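Uncharacterized protein YLR132C (Kluyveromyces marxianus, PDB 6PFQ) probably acts as a nuclease of the 2H phosphodiesterase superfamily, an exonuclease of the Usb1 type that acts on U6 snRNA. Local coordinates at residues L191-L194 with R195-Q199; L75-K78 with M79-R83. All coordinates share one frame; numbering follows the deposited sequence.

Contact 1 (L191-L194 with R195-Q199); sequences LPLL and RANLQ
Arg-195 N and Leu-191 O form a nearly straight backbone hydrogen bond of 2.8 Å (N-H...O angle 177°), one i to i+4 rung of the short helix 191-197, which stops at an inverse gamma turn centred on Leu-198. At that C-terminal end Leu-194 O is gripped twice: Leu-198 N lies 2.8 Å from it and almost straight beyond the carbonyl, while Asn-197 N, 3.0 Å from Leu-194 O, stands well above the carbonyl plane. The Arg-195 chain folds back toward the helix start, bent at chi3 (-61°), and lays one face of its guanidinium over Leu-191 O and Pro-192 N. NH2 reaches the proline ring, 3.8 Å from Pro-192 CG, and NH1 is tied to Gly-100 O. With an alanine here, Gly-100 O would probably lose the hydrogen bond from NH1 and the flank of Pro-192 its flat cover. On the inner side, Leu-194 CD2 meets Leu-198 CB at 4.2 Å, and both leucines press on Met-26 of helix 20-39, Leu-98 and Phe-157, joining this helix to its neighbour and to the sheet. Gln-199 turns back, its NE2 3.0 Å from Arg-195 O. Asn-197 ND2 donates to Leu-193 O at 2.9 Å, in the carbonyl plane on a lone pair, with the oxygen lying exactly in the asparagine's amide plane.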
loop_
_atom_site.group_PDB
_atom_site.type_symbol
_atom_site.label_atom_id
_atom_site.label_comp_id
_atom_site.label_asym_id
_atom_site.label_seq_id
_atom_site.Cartn_x
_atom_site.Cartn_y
_atom_site.Cartn_z
ATOM N N LEU A 191 1.879 17.627 -4.593
ATOM C CA LEU A 191 2.302 16.326 -5.093
ATOM C C LEU A 191 3.652 16.338 -5.806
ATOM O O LEU A 191 4.388 15.343 -5.663
ATOM C CB LEU A 191 1.215 15.730 -6.000
ATOM C CG LEU A 191 0.115 15.036 -5.173
ATOM C CD1 LEU A 191 -0.990 14.523 -6.091
ATOM C CD2 LEU A 191 0.699 13.839 -4.407
ATOM N N PRO A 192 4.060 17.388 -6.528
ATOM C CA PRO A 192 5.418 17.344 -7.107
ATOM C C PRO A 192 6.488 17.203 -6.050
ATOM O O PRO A 192 7.461 16.467 -6.258
ATOM C CB PRO A 192 5.525 18.666 -7.880
ATOM C CG PRO A 192 4.089 18.937 -8.303
ATOM C CD PRO A 192 3.260 18.504 -7.068
ATOM N N LEU A 193 6.333 17.904 -4.915
ATOM C CA LEU A 193 7.271 17.770 -3.807
ATOM C C LEU A 193 7.279 16.341 -3.268
ATOM O O LEU A 193 8.336 15.784 -2.954
ATOM C CB LEU A 193 6.888 18.765 -2.704
ATOM C CG LEU A 193 7.651 18.660 -1.384
ATOM C CD1 LEU A 193 9.073 19.293 -1.549
ATOM C CD2 LEU A 193 6.882 19.336 -0.249
ATOM N N LEU A 194 6.094 15.740 -3.116
ATOM C CA LEU A 194 6.060 14.370 -2.619
ATOM C C LEU A 194 6.759 13.437 -3.600
ATOM O O LEU A 194 7.639 12.653 -3.208
ATOM C CB LEU A 194 4.605 13.946 -2.374
ATOM C CG LEU A 194 4.368 12.529 -1.870
ATOM C CD1 LEU A 194 2.999 12.478 -1.185
ATOM C CD2 LEU A 194 4.372 11.526 -3.046
ATOM N N ARG A 195 6.369 13.492 -4.887
ATOM C CA ARG A 195 6.955 12.544 -5.848
ATOM C C ARG A 195 8.469 12.732 -5.963
ATOM O O ARG A 195 9.201 11.763 -6.169
ATOM C CB ARG A 195 6.318 12.699 -7.237
ATOM C CG ARG A 195 4.806 12.311 -7.259
ATOM C CD ARG A 195 4.239 12.299 -8.686
ATOM N NE ARG A 195 4.349 13.614 -9.292
ATOM C CZ ARG A 195 3.348 14.467 -9.504
ATOM N NH1 ARG A 195 2.115 14.159 -9.184
ATOM N NH2 ARG A 195 3.598 15.654 -10.048
ATOM N N ALA A 196 8.965 13.964 -5.831
ATOM C CA ALA A 196 10.407 14.141 -5.984
ATOM C C ALA A 196 11.163 13.518 -4.815
ATOM O O ALA A 196 12.314 13.100 -4.966
ATOM C CB ALA A 196 10.748 15.636 -6.124
ATOM N N ASN A 197 10.543 13.431 -3.645
ATOM C CA ASN A 197 11.281 13.061 -2.446
ATOM C C ASN A 197 10.957 11.685 -1.878
ATOM O O ASN A 197 11.781 11.132 -1.134
ATOM C CB ASN A 197 11.010 14.098 -1.364
ATOM C CG ASN A 197 11.750 15.367 -1.623
ATOM O OD1 ASN A 197 12.923 15.463 -1.289
ATOM N ND2 ASN A 197 11.091 16.339 -2.263
ATOM N N LEU A 198 9.768 11.152 -2.154
ATOM C CA LEU A 198 9.336 9.870 -1.589
ATOM C C LEU A 198 9.746 8.766 -2.564
ATOM O O LEU A 198 8.943 8.177 -3.306
ATOM C CB LEU A 198 7.824 9.889 -1.297
ATOM C CG LEU A 198 7.437 10.419 0.118
ATOM C CD1 LEU A 198 7.940 9.464 1.219
ATOM C CD2 LEU A 198 7.933 11.854 0.380
ATOM N N GLN A 199 11.060 8.551 -2.616
ATOM C CA GLN A 199 11.648 7.511 -3.441
ATOM C C GLN A 199 12.547 6.641 -2.568
ATOM O O GLN A 199 13.127 7.117 -1.585
ATOM C CB GLN A 199 12.446 8.088 -4.617
ATOM C CG GLN A 199 11.652 9.152 -5.371
ATOM C CD GLN A 199 12.271 9.522 -6.697
ATOM O OE1 GLN A 199 13.181 8.846 -7.178
ATOM N NE2 GLN A 199 11.768 10.602 -7.307
#

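Contact 2 (L75-K78 with M79-R83); sequences LEEK and MGRIR
Glu-77 bends at chi2 (-45°) while Arg-81 runs extended from CG to NE, and this pairing of a hooked chain with a straight one brings carboxylate and guanidinium together one helical turn apart. Glu-77 OE2 and Arg-81 NH1 form a salt bridge at 2.9 Å. It uses the anti lone pair of OE2, the one facing away from the other carboxylate oxygen, and OE2 lies close to the guanidinium plane. The two flat groups are nevertheless turned 67° apart, and a single N-H joins them, in contrast to a two-pronged, coplanar pairing. NH1 also passes over the aliphatic base of its partner, 3.7 Å from Glu-77 CB.

The pair is an i to i+4 salt bridge on the outer side of an amphipathic alpha-helix, 72-88, and the backbone beneath repeats the same spacing: Arg-81 N donates to Glu-77 O at 3.1 Å, and Ile-82 N to Lys-78 O at 2.9 Å. Gly-80 N likewise binds Glu-76 O. Lys-78 NZ stands 6.0 Å from Arg-81 NH1, and the carboxylate bound to Arg-81 would probably offset part of the like charge between them.

The buried side of the helix is apolar. Leu-75 CD1 meets Met-79 CG at 4.2 Å, the two chains slanting across one another; Leu-75 also rests on Val-209 and Met-79 on Ala-207, which seats the helix against strand 204-209, with Phe-69 touching both. Farther along, Ile-82 and Arg-81 touch Tyr-137 of helix 121-137. With CG anti to its carbonyl carbon (chi1 -64°), Met-79 brings CG to 3.1 Å from Leu-75 O, beside Met-79 N, which donates to that oxygen at 2.9 Å.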
loop_
_atom_site.group_PDB
_atom_site.type_symbol
_atom_site.label_atom_id
_atom_site.label_comp_id
_atom_site.label_asym_id
_atom_site.label_seq_id
_atom_site.Cartn_x
_atom_site.Cartn_y
_atom_site.Cartn_z
ATOM N N LEU A 75 0.935 -23.712 2.641
ATOM C CA LEU A 75 1.605 -22.454 2.987
ATOM C C LEU A 75 3.108 -22.561 2.789
ATOM O O LEU A 75 3.720 -21.728 2.121
ATOM C CB LEU A 75 1.299 -22.089 4.443
ATOM C CG LEU A 75 2.046 -20.950 5.147
ATOM C CD1 LEU A 75 1.408 -19.611 4.907
ATOM C CD2 LEU A 75 2.076 -21.234 6.645
ATOM N N GLU A 76 3.716 -23.601 3.355
ATOM C CA GLU A 76 5.164 -23.768 3.253
ATOM C C GLU A 76 5.595 -24.104 1.828
ATOM O O GLU A 76 6.580 -23.548 1.328
ATOM C CB GLU A 76 5.639 -24.865 4.211
ATOM C CG GLU A 76 5.253 -24.695 5.672
ATOM C CD GLU A 76 5.575 -25.945 6.506
ATOM O OE1 GLU A 76 6.014 -25.791 7.667
ATOM O OE2 GLU A 76 5.414 -27.082 5.995
ATOM N N GLU A 77 4.865 -24.995 1.151
ATOM C CA GLU A 77 5.204 -25.329 -0.230
ATOM C C GLU A 77 5.206 -24.077 -1.092
ATOM O O GLU A 77 6.170 -23.806 -1.820
ATOM C CB GLU A 77 4.210 -26.347 -0.809
ATOM C CG GLU A 77 4.301 -27.759 -0.277
ATOM C CD GLU A 77 5.724 -28.245 -0.194
ATOM O OE1 GLU A 77 6.138 -28.618 0.923
ATOM O OE2 GLU A 77 6.427 -28.221 -1.237
ATOM N N LYS A 78 4.105 -23.323 -1.054
ATOM C CA LYS A 78 3.956 -22.198 -1.962
ATOM C C LYS A 78 4.848 -21.024 -1.562
ATOM O O LYS A 78 5.499 -20.422 -2.425
ATOM C CB LYS A 78 2.486 -21.775 -2.024
ATOM C CG LYS A 78 1.515 -22.899 -2.335
ATOM C CD LYS A 78 1.524 -23.283 -3.793
ATOM C CE LYS A 78 0.533 -24.401 -4.083
ATOM N NZ LYS A 78 0.790 -25.019 -5.413
ATOM N N MET A 79 4.913 -20.689 -0.266
ATOM C CA MET A 79 5.771 -19.575 0.139
ATOM C C MET A 79 7.240 -19.890 -0.091
ATOM O O MET A 79 8.000 -19.012 -0.505
ATOM C CB MET A 79 5.544 -19.174 1.595
ATOM C CG MET A 79 4.131 -18.618 1.927
ATOM S SD MET A 79 3.720 -17.123 0.962
ATOM C CE MET A 79 4.892 -15.919 1.611
ATOM N N GLY A 80 7.663 -21.130 0.166
ATOM C CA GLY A 80 9.041 -21.497 -0.132
ATOM C C GLY A 80 9.380 -21.362 -1.605
ATOM O O GLY A 80 10.425 -20.813 -1.964
ATOM N N ARG A 81 8.481 -21.816 -2.485
ATOM C CA ARG A 81 8.709 -21.637 -3.918
ATOM C C ARG A 81 8.771 -20.154 -4.271
ATOM O O ARG A 81 9.591 -19.740 -5.088
ATOM C CB ARG A 81 7.620 -22.350 -4.732
ATOM C CG ARG A 81 7.854 -23.877 -4.952
ATOM C CD ARG A 81 6.575 -24.551 -5.486
ATOM N NE ARG A 81 6.751 -25.939 -5.903
ATOM C CZ ARG A 81 6.604 -26.993 -5.097
ATOM N NH1 ARG A 81 6.279 -26.817 -3.822
ATOM N NH2 ARG A 81 6.780 -28.227 -5.565
ATOM N N ILE A 82 7.891 -19.341 -3.682
ATOM C CA ILE A 82 7.958 -17.899 -3.908
ATOM C C ILE A 82 9.324 -17.346 -3.500
ATOM O O ILE A 82 9.990 -16.666 -4.289
ATOM C CB ILE A 82 6.821 -17.185 -3.157
ATOM C CG1 ILE A 82 5.481 -17.536 -3.816
ATOM C CG2 ILE A 82 7.062 -15.707 -3.188
ATOM C CD1 ILE A 82 4.272 -16.941 -3.086
ATOM N N ARG A 83 9.767 -17.657 -2.274
ATOM C CA ARG A 83 11.059 -17.176 -1.784
ATOM C C ARG A 83 12.204 -17.616 -2.695
ATOM O O ARG A 83 13.036 -16.802 -3.112
ATOM C CB ARG A 83 11.300 -17.698 -0.360
#

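Overall arrangement
Contacts 1 and 2 are both local, between residues three to five apart, contact 2 in mid-helix and contact 1 running out to a helix end, and they lie on opposite sides of the chain's centre. Their own centres are 35 Å apart and their nearest atoms about 23 Å, so they do not touch. Contact 2 comes first along the chain and packs its helix beside the four-stranded sheet; contact 1 closes a short helix beside the other, six-stranded sheet. Contact 1 lies nearer the UMP site seen in this protein, without reaching it: the side chain of Leu-194 is about 10 Å from that of Ser-156 and about 11 Å from that of His-154, whereas contact 2 lies away from that site.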